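Local coordinates for Ice-binding protein 1 (PDB 6BG8), which adsorbs its bacterium onto ice, inhibits ice-crystal growth and lowers the freezing point of a solution below its melting point, here represented by its C-terminal DUF3494 domain, at residues V153-S164 with N181-I192; G27-L35 with L229-A237. All coordinates share one frame; numbering follows the deposited sequence.

Interaction 1. Residues V153-S164 with N181-I192; sequences VFIFTIGGNLTS and NIYWRTAGKTVI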
loop_
_atom_site.group_PDB
_atom_site.type_symbol
_atom_site.label_atom_id
_atom_site.label_comp_id
_atom_site.label_asym_id
_atom_site.label_seq_id
_atom_site.Cartn_x
_atom_site.Cartn_y
_atom_site.Cartn_z
ATOM N N VAL A 153 -12.869 -5.307 9.038
ATOM C CA VAL A 153 -12.208 -4.252 8.273
ATOM C C VAL A 153 -11.683 -3.201 9.242
ATOM O O VAL A 153 -12.390 -2.790 10.172
ATOM C CB VAL A 153 -13.162 -3.621 7.244
ATOM C CG1 VAL A 153 -12.571 -2.314 6.698
ATOM C CG2 VAL A 153 -13.422 -4.592 6.109
ATOM N N PHE A 154 -10.444 -2.769 9.025
ATOM C CA PHE A 154 -9.796 -1.729 9.817
ATOM C C PHE A 154 -9.379 -0.611 8.872
ATOM O O PHE A 154 -8.660 -0.860 7.905
ATOM C CB PHE A 154 -8.551 -2.263 10.539
ATOM C CG PHE A 154 -8.809 -3.429 11.448
ATOM C CD1 PHE A 154 -9.073 -4.695 10.935
ATOM C CD2 PHE A 154 -8.713 -3.274 12.820
ATOM C CE1 PHE A 154 -9.283 -5.781 11.789
ATOM C CE2 PHE A 154 -8.912 -4.351 13.676
ATOM C CZ PHE A 154 -9.197 -5.607 13.148
ATOM N N ILE A 155 -9.813 0.616 9.156
ATOM C CA ILE A 155 -9.434 1.774 8.357
ATOM C C ILE A 155 -8.824 2.801 9.288
ATOM O O ILE A 155 -9.446 3.199 10.283
ATOM C CB ILE A 155 -10.630 2.364 7.598
ATOM C CG1 ILE A 155 -11.117 1.362 6.548
ATOM C CG2 ILE A 155 -10.246 3.694 6.945
ATOM C CD1 ILE A 155 -12.457 1.715 5.922
ATOM N N PHE A 156 -7.605 3.212 8.974
ATOM C CA PHE A 156 -6.922 4.305 9.653
ATOM C C PHE A 156 -6.781 5.441 8.661
ATOM O O PHE A 156 -6.198 5.261 7.587
ATOM C CB PHE A 156 -5.559 3.856 10.171
ATOM C CG PHE A 156 -5.653 2.764 11.181
ATOM C CD1 PHE A 156 -5.698 1.432 10.787
ATOM C CD2 PHE A 156 -5.750 3.067 12.528
ATOM C CE1 PHE A 156 -5.816 0.424 11.737
ATOM C CE2 PHE A 156 -5.870 2.070 13.467
ATOM C CZ PHE A 156 -5.905 0.750 13.070
ATOM N N THR A 157 -7.352 6.593 8.996
ATOM C CA THR A 157 -7.405 7.703 8.054
ATOM C C THR A 157 -6.872 8.960 8.733
ATOM O O THR A 157 -7.428 9.423 9.734
ATOM C CB THR A 157 -8.819 7.877 7.498
ATOM O OG1 THR A 157 -8.827 8.994 6.611
ATOM C CG2 THR A 157 -9.873 8.033 8.604
ATOM N N ILE A 158 -5.783 9.500 8.189
ATOM C CA ILE A 158 -4.845 10.327 8.938
ATOM C C ILE A 158 -4.559 11.599 8.161
ATOM O O ILE A 158 -4.163 11.539 6.990
ATOM C CB ILE A 158 -3.538 9.555 9.216
ATOM C CG1 ILE A 158 -3.835 8.378 10.160
ATOM C CG2 ILE A 158 -2.451 10.491 9.758
ATOM C CD1 ILE A 158 -2.692 7.341 10.276
ATOM N N GLY A 159 -4.749 12.748 8.817
ATOM C CA GLY A 159 -4.568 14.032 8.163
ATOM C C GLY A 159 -3.135 14.483 8.030
ATOM O O GLY A 159 -2.852 15.396 7.250
ATOM N N GLY A 160 -2.225 13.864 8.770
ATOM C CA GLY A 160 -0.813 14.139 8.612
ATOM C C GLY A 160 -0.058 12.943 8.063
ATOM O O GLY A 160 -0.512 12.282 7.119
ATOM N N ASN A 161 1.098 12.659 8.651
ATOM C CA ASN A 161 1.915 11.516 8.280
ATOM C C ASN A 161 1.595 10.303 9.154
ATOM O O ASN A 161 0.953 10.410 10.201
ATOM C CB ASN A 161 3.401 11.854 8.420
ATOM C CG ASN A 161 3.803 13.093 7.649
ATOM O OD1 ASN A 161 3.371 13.310 6.517
ATOM N ND2 ASN A 161 4.659 13.912 8.261
ATOM N N LEU A 162 2.074 9.135 8.713
ATOM C CA LEU A 162 2.102 7.911 9.511
ATOM C C LEU A 162 3.528 7.386 9.495
ATOM O O LEU A 162 4.095 7.186 8.418
ATOM C CB LEU A 162 1.153 6.833 8.964
ATOM C CG LEU A 162 1.328 5.411 9.540
ATOM C CD1 LEU A 162 1.035 5.368 11.039
ATOM C CD2 LEU A 162 0.497 4.371 8.815
ATOM N N THR A 163 4.101 7.167 10.680
ATOM C CA THR A 163 5.484 6.715 10.805
ATOM C C THR A 163 5.581 5.609 11.848
ATOM O O THR A 163 5.252 5.830 13.013
ATOM C CB THR A 163 6.407 7.871 11.200
ATOM O OG1 THR A 163 6.252 8.950 10.277
ATOM C CG2 THR A 163 7.868 7.416 11.199
ATOM N N SER A 164 6.053 4.432 11.446
ATOM C CA SER A 164 6.400 3.402 12.412
ATOM C C SER A 164 7.914 3.381 12.570
ATOM O O SER A 164 8.651 3.786 11.669
ATOM C CB SER A 164 5.876 2.023 12.001
ATOM O OG SER A 164 6.436 1.584 10.776
ATOM N N ASN A 181 -7.691 -6.711 4.618
ATOM C CA ASN A 181 -8.819 -5.943 5.134
ATOM C C ASN A 181 -8.392 -4.754 5.988
ATOM O O ASN A 181 -9.241 -4.147 6.652
ATOM C CB ASN A 181 -9.753 -6.858 5.934
ATOM C CG ASN A 181 -10.420 -7.911 5.065
ATOM O OD1 ASN A 181 -10.675 -7.683 3.884
ATOM N ND2 ASN A 181 -10.708 -9.067 5.647
ATOM N N ILE A 182 -7.108 -4.398 5.989
ATOM C CA ILE A 182 -6.595 -3.250 6.727
ATOM C C ILE A 182 -6.212 -2.167 5.731
ATOM O O ILE A 182 -5.586 -2.454 4.706
ATOM C CB ILE A 182 -5.385 -3.646 7.592
ATOM C CG1 ILE A 182 -5.777 -4.774 8.546
ATOM C CG2 ILE A 182 -4.860 -2.437 8.352
ATOM C CD1 ILE A 182 -4.570 -5.537 9.049
ATOM N N TYR A 183 -6.557 -0.922 6.050
ATOM C CA TYR A 183 -6.368 0.205 5.137
ATOM C C TYR A 183 -5.782 1.386 5.888
ATOM O O TYR A 183 -6.267 1.746 6.964
ATOM C CB TYR A 183 -7.696 0.604 4.485
ATOM C CG TYR A 183 -8.292 -0.509 3.666
ATOM C CD1 TYR A 183 -9.119 -1.458 4.250
ATOM C CD2 TYR A 183 -8.018 -0.621 2.308
ATOM C CE1 TYR A 183 -9.655 -2.491 3.508
ATOM C CE2 TYR A 183 -8.553 -1.641 1.557
ATOM C CZ TYR A 183 -9.369 -2.577 2.162
ATOM O OH TYR A 183 -9.902 -3.602 1.413
ATOM N N TRP A 184 -4.737 1.980 5.321
ATOM C CA TRP A 184 -4.066 3.136 5.888
ATOM C C TRP A 184 -4.140 4.263 4.873
ATOM O O TRP A 184 -3.686 4.103 3.739
ATOM C CB TRP A 184 -2.598 2.832 6.204
ATOM C CG TRP A 184 -2.381 1.663 7.110
ATOM C CD1 TRP A 184 -2.182 0.360 6.745
ATOM C CD2 TRP A 184 -2.340 1.691 8.540
ATOM N NE1 TRP A 184 -2.024 -0.424 7.866
ATOM C CE2 TRP A 184 -2.116 0.373 8.979
ATOM C CE3 TRP A 184 -2.465 2.709 9.491
ATOM C CZ2 TRP A 184 -2.027 0.044 10.327
ATOM C CZ3 TRP A 184 -2.374 2.376 10.839
ATOM C CH2 TRP A 184 -2.161 1.056 11.240
ATOM N N ARG A 185 -4.676 5.407 5.283
ATOM C CA ARG A 185 -4.821 6.562 4.395
ATOM C C ARG A 185 -4.140 7.746 5.058
ATOM O O ARG A 185 -4.558 8.167 6.139
ATOM C CB ARG A 185 -6.299 6.876 4.142
ATOM C CG ARG A 185 -6.602 7.877 3.017
ATOM C CD ARG A 185 -6.287 9.338 3.383
ATOM N NE ARG A 185 -7.010 9.840 4.554
ATOM C CZ ARG A 185 -7.153 11.134 4.835
ATOM N NH1 ARG A 185 -6.629 12.058 4.027
ATOM N NH2 ARG A 185 -7.814 11.511 5.924
ATOM N N THR A 186 -3.119 8.306 4.415
ATOM C CA THR A 186 -2.466 9.497 4.948
ATOM C C THR A 186 -2.577 10.633 3.945
ATOM O O THR A 186 -2.328 10.438 2.750
ATOM C CB THR A 186 -0.988 9.241 5.293
ATOM O OG1 THR A 186 -0.274 8.826 4.126
ATOM C CG2 THR A 186 -0.866 8.169 6.377
ATOM N N ALA A 187 -2.953 11.820 4.432
ATOM C CA ALA A 187 -2.850 13.016 3.601
ATOM C C ALA A 187 -1.402 13.443 3.423
ATOM O O ALA A 187 -1.080 14.141 2.455
ATOM C CB ALA A 187 -3.663 14.165 4.207
ATOM N N GLY A 188 -0.532 13.034 4.336
ATOM C CA GLY A 188 0.900 13.175 4.209
ATOM C C GLY A 188 1.534 11.884 3.744
ATOM O O GLY A 188 0.938 11.108 2.987
ATOM N N LYS A 189 2.755 11.650 4.189
ATOM C CA LYS A 189 3.476 10.460 3.766
ATOM C C LYS A 189 3.301 9.328 4.769
ATOM O O LYS A 189 2.931 9.542 5.924
ATOM C CB LYS A 189 4.964 10.763 3.603
ATOM C CG LYS A 189 5.678 11.104 4.900
ATOM C CD LYS A 189 7.157 11.345 4.646
ATOM C CE LYS A 189 7.848 11.874 5.898
ATOM N NZ LYS A 189 9.262 12.305 5.634
ATOM N N THR A 190 3.582 8.113 4.310
ATOM C CA THR A 190 3.665 6.941 5.173
ATOM C C THR A 190 5.101 6.428 5.175
ATOM O O THR A 190 5.688 6.193 4.109
ATOM C CB THR A 190 2.704 5.841 4.719
ATOM O OG1 THR A 190 1.349 6.294 4.876
ATOM C CG2 THR A 190 2.902 4.573 5.545
ATOM N N VAL A 191 5.668 6.283 6.368
ATOM C CA VAL A 191 7.052 5.850 6.551
ATOM C C VAL A 191 7.029 4.614 7.437
ATOM O O VAL A 191 6.481 4.651 8.546
ATOM C CB VAL A 191 7.913 6.963 7.170
ATOM C CG1 VAL A 191 9.331 6.488 7.373
ATOM C CG2 VAL A 191 7.878 8.213 6.298
ATOM N N ILE A 192 7.610 3.520 6.952
ATOM C CA ILE A 192 7.594 2.236 7.644
ATOM C C ILE A 192 8.994 1.951 8.179
ATOM O O ILE A 192 9.966 1.988 7.418
ATOM C CB ILE A 192 7.092 1.132 6.699
ATOM C CG1 ILE A 192 5.625 1.422 6.346
ATOM C CG2 ILE A 192 7.238 -0.245 7.326
ATOM C CD1 ILE A 192 5.064 0.593 5.198
#

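Interaction 2. Residues G27-L35 with L229-A237; sequences GSAIVDGDL and LDANAVTKA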
loop_
_atom_site.group_PDB
_atom_site.type_symbol
_atom_site.label_atom_id
_atom_site.label_comp_id
_atom_site.label_asym_id
_atom_site.label_seq_id
_atom_site.Cartn_x
_atom_site.Cartn_y
_atom_site.Cartn_z
ATOM N N GLY A 27 18.502 -5.839 -2.493
ATOM C CA GLY A 27 18.060 -6.733 -1.442
ATOM C C GLY A 27 16.567 -6.824 -1.224
ATOM O O GLY A 27 16.144 -7.423 -0.220
ATOM N N SER A 28 15.760 -6.260 -2.113
ATOM C CA SER A 28 14.310 -6.297 -1.994
ATOM C C SER A 28 13.749 -7.528 -2.701
ATOM O O SER A 28 14.359 -8.081 -3.624
ATOM C CB SER A 28 13.671 -5.027 -2.584
ATOM O OG SER A 28 13.901 -3.888 -1.776
ATOM N N ALA A 29 12.570 -7.955 -2.250
ATOM C CA ALA A 29 11.874 -9.101 -2.832
ATOM C C ALA A 29 10.383 -8.819 -2.786
ATOM O O ALA A 29 9.795 -8.811 -1.699
ATOM C CB ALA A 29 12.190 -10.388 -2.070
ATOM N N ILE A 30 9.765 -8.612 -3.953
ATOM C CA ILE A 30 8.336 -8.317 -4.054
ATOM C C ILE A 30 7.640 -9.521 -4.676
ATOM O O ILE A 30 8.167 -10.132 -5.612
ATOM C CB ILE A 30 8.082 -7.033 -4.869
ATOM C CG1 ILE A 30 8.914 -5.878 -4.302
ATOM C CG2 ILE A 30 6.597 -6.664 -4.869
ATOM C CD1 ILE A 30 9.765 -5.193 -5.325
ATOM N N VAL A 31 6.460 -9.870 -4.144
ATOM C CA VAL A 31 5.778 -11.118 -4.482
ATOM C C VAL A 31 4.280 -10.882 -4.669
ATOM O O VAL A 31 3.658 -10.133 -3.906
ATOM C CB VAL A 31 6.006 -12.188 -3.389
ATOM C CG1 VAL A 31 5.306 -13.480 -3.750
ATOM C CG2 VAL A 31 7.490 -12.432 -3.165
ATOM N N ASP A 32 3.710 -11.523 -5.693
ATOM C CA ASP A 32 2.268 -11.737 -5.870
ATOM C C ASP A 32 1.507 -10.475 -6.259
ATOM O O ASP A 32 0.275 -10.443 -6.160
ATOM C CB ASP A 32 1.625 -12.344 -4.613
ATOM C CG ASP A 32 2.018 -13.800 -4.393
ATOM O OD1 ASP A 32 2.444 -14.464 -5.361
ATOM O OD2 ASP A 32 1.880 -14.291 -3.249
ATOM N N GLY A 33 2.200 -9.430 -6.701
ATOM C CA GLY A 33 1.526 -8.236 -7.176
ATOM C C GLY A 33 2.343 -7.564 -8.257
ATOM O O GLY A 33 3.536 -7.831 -8.420
ATOM N N ASP A 34 1.687 -6.666 -8.978
ATOM C CA ASP A 34 2.302 -5.893 -10.050
ATOM C C ASP A 34 2.908 -4.593 -9.519
ATOM O O ASP A 34 2.604 -4.135 -8.416
ATOM C CB ASP A 34 1.262 -5.565 -11.126
ATOM C CG ASP A 34 0.771 -6.796 -11.855
ATOM O OD1 ASP A 34 1.562 -7.745 -12.020
ATOM O OD2 ASP A 34 -0.406 -6.822 -12.256
ATOM N N LEU A 35 3.766 -3.992 -10.336
ATOM C CA LEU A 35 4.328 -2.672 -10.081
ATOM C C LEU A 35 3.844 -1.721 -11.165
ATOM O O LEU A 35 3.771 -2.094 -12.342
ATOM C CB LEU A 35 5.859 -2.709 -10.077
ATOM C CG LEU A 35 6.572 -2.908 -8.735
ATOM C CD1 LEU A 35 6.012 -4.094 -7.958
ATOM C CD2 LEU A 35 8.083 -3.064 -8.937
ATOM N N LEU A 229 11.693 1.773 -1.553
ATOM C CA LEU A 229 12.057 0.600 -0.774
ATOM C C LEU A 229 13.538 0.626 -0.431
ATOM O O LEU A 229 14.363 1.130 -1.194
ATOM C CB LEU A 229 11.779 -0.697 -1.532
ATOM C CG LEU A 229 10.385 -0.961 -2.075
ATOM C CD1 LEU A 229 10.355 -2.391 -2.593
ATOM C CD2 LEU A 229 9.358 -0.744 -0.962
ATOM N N ASP A 230 13.862 0.043 0.713
ATOM C CA ASP A 230 15.238 -0.188 1.139
ATOM C C ASP A 230 15.290 -1.640 1.627
ATOM O O ASP A 230 14.984 -1.924 2.789
ATOM C CB ASP A 230 15.648 0.819 2.210
ATOM C CG ASP A 230 17.107 0.685 2.624
ATOM O OD1 ASP A 230 17.817 -0.212 2.104
ATOM O OD2 ASP A 230 17.539 1.489 3.474
ATOM N N ALA A 231 15.644 -2.555 0.723
ATOM C CA ALA A 231 15.842 -3.968 1.057
ATOM C C ALA A 231 14.640 -4.557 1.799
ATOM O O ALA A 231 14.750 -5.060 2.919
ATOM C CB ALA A 231 17.123 -4.150 1.884
ATOM N N ASN A 232 13.475 -4.503 1.150
ATOM C CA ASN A 232 12.234 -4.914 1.787
ATOM C C ASN A 232 11.663 -6.160 1.134
ATOM O O ASN A 232 11.766 -6.352 -0.076
ATOM C CB ASN A 232 11.180 -3.812 1.713
ATOM C CG ASN A 232 11.670 -2.513 2.280
ATOM O OD1 ASN A 232 11.722 -1.500 1.583
ATOM N ND2 ASN A 232 12.055 -2.535 3.551
ATOM N N ALA A 233 11.031 -6.987 1.953
ATOM C CA ALA A 233 10.173 -8.054 1.461
ATOM C C ALA A 233 8.743 -7.535 1.433
ATOM O O ALA A 233 8.172 -7.225 2.481
ATOM C CB ALA A 233 10.277 -9.293 2.346
ATOM N N VAL A 234 8.161 -7.456 0.242
ATOM C CA VAL A 234 6.810 -6.942 0.060
ATOM C C VAL A 234 5.971 -8.042 -0.567
ATOM O O VAL A 234 6.290 -8.529 -1.658
ATOM C CB VAL A 234 6.799 -5.682 -0.817
ATOM C CG1 VAL A 234 5.371 -5.184 -1.004
ATOM C CG2 VAL A 234 7.689 -4.610 -0.205
ATOM N N THR A 235 4.898 -8.436 0.112
ATOM C CA THR A 235 3.984 -9.443 -0.404
ATOM C C THR A 235 2.605 -8.829 -0.539
ATOM O O THR A 235 2.086 -8.256 0.427
ATOM C CB THR A 235 3.928 -10.655 0.518
ATOM O OG1 THR A 235 5.251 -11.204 0.657
ATOM C CG2 THR A 235 2.978 -11.700 -0.053
ATOM N N LYS A 236 2.022 -8.924 -1.734
ATOM C CA LYS A 236 0.688 -8.373 -1.923
ATOM C C LYS A 236 -0.325 -9.206 -1.158
ATOM O O LYS A 236 -0.282 -10.440 -1.187
ATOM C CB LYS A 236 0.308 -8.330 -3.402
ATOM C CG LYS A 236 -1.037 -7.628 -3.635
ATOM C CD LYS A 236 -1.461 -7.670 -5.086
ATOM C CE LYS A 236 -2.671 -8.549 -5.291
ATOM N NZ LYS A 236 -2.357 -9.965 -4.993
ATOM N N ALA A 237 -1.244 -8.523 -0.478
ATOM C CA ALA A 237 -2.310 -9.220 0.225
ATOM C C ALA A 237 -3.217 -9.924 -0.775
ATOM O O ALA A 237 -3.517 -9.395 -1.848
ATOM C CB ALA A 237 -3.108 -8.239 1.082
HETATM O O HOH W 1 8.287 -10.877 -0.376
HETATM O O HOH W 2 0.003 -13.157 -1.535
#

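Interaction 1. Residues V153-S164 with N181-I192
Phe-156 and Trp-184 form an offset stack between adjacent coils of the beta-helix. Their side chains leave the backbone alike, each CG anti to the carbonyl carbon (chi1 -62° and -56°), which sets the phenyl ring and the six-membered ring of the indole 4.2 Å apart between centroids, planes at 13°. Trp-184 CZ3 sits 3.3 Å from Phe-156 CG, over the rim of the phenyl ring, and Tyr-129 meets Phe-156 at about 15°, carrying the row of rings one strand further. Leu-162 reaches across the bend, its CD2 lying 3.5 Å from Trp-184 CE3.

The other face is mixed. Ile-155 CG1 lies against Tyr-183 CB, beside Arg-185, whose NE and NH2 both donate, in the guanidinium plane, to Thr-157 OG1 at 2.9 and 2.8 Å. Leu-102 of helix 84-103 packs over Ile-155, Tyr-183 and Arg-185, burying the charged group. At the corner, Asn-161 OD1 accepts the Lys-189 N-H at 2.9 Å.

Backbone hydrogen bonds run through both pairs of strands. The inner face is thus mainly apolar, with Thr-190 OG1 bonded to Thr-186 OG1 and that to Gly-188 O; the outer combines apolar packing with an arginine each of whose three nitrogens donates to a hydroxyl, NE and NH2 to Thr-157 and NH1 to Tyr-99.

Interaction 2. Residues G27-L35 with L229-A237
Ile-30 and Val-234, paired in parallel register, form the tight side of this contact. Their side chains run alongside each other, with Ile-30 CG1 4.1 Å from Val-234 CB, and Ile-30 CD1 crosses to Leu-229 CD1 at 4.0 Å. Backbone bonds tie strand 29-31 to strand 233-236. Ahead of the ladder, Ser-28 OG accepts the N-H of Asn-232 at 3.0 Å in a fairly straight bond (162°) and also pairs with Thr-24 OG1, so one buried hydroxyl links the Ala-231/Asn-232 turn to the end of strand 21-24.

At the far end the chain turns at Asp-32, and Lys-236 follows it. Its chain is extended to CD but bent at chi3 (112°) and chi4 (-65°), which curls the ammonium group back so that NZ donates to Asp-32 O at 2.9 Å while CD rests 3.7 Å from Gly-33 CA.

The side bearing Ala-29, Val-31, Ala-233 and Thr-235 is looser, its short side chains at least partly exposed and water supplying some of the links. One water donates to Ala-29 O and is also hydrogen-bonded to Thr-235 OG1 (3.2 Å); a second donates to both Asp-32 OD2 and Lys-236 O, while Asp-32 OD1 is held by Asn-62 ND2.

Around the contact, Asp-230 OD2 bonds Thr-212 OG1, a residue assigned to ice binding by similarity. Strand 29-31 lies between strands 60-61 and 233-236, the latter also pairing with 215-217, while Met-16 of strand 14-18 packs against Ile-30 and Leu-229 from within.

Both interactions are parallel pairings between neighbouring coils of the beta-helix, yet they occupy opposite sides of the domain's centre, their own centres about 19 Å apart. Interaction 1 joins segments only 17 residues apart in sequence and is largely core: an aromatic stack and aliphatic side chains face the interior, and helix 84-103 packs against the outward face of strands 154-158 and 182-186. Interaction 2 brings together segments 194 residues apart, enclosing interaction 1 along the chain and fastening the C-terminal coil to the N-terminal strands. It buries about half as much surface, uses branched aliphatic groups in place of rings, and relies partly on water. Arginine-to-hydroxyl bonding in one is answered by lysine-to-carbonyl bonding in the other.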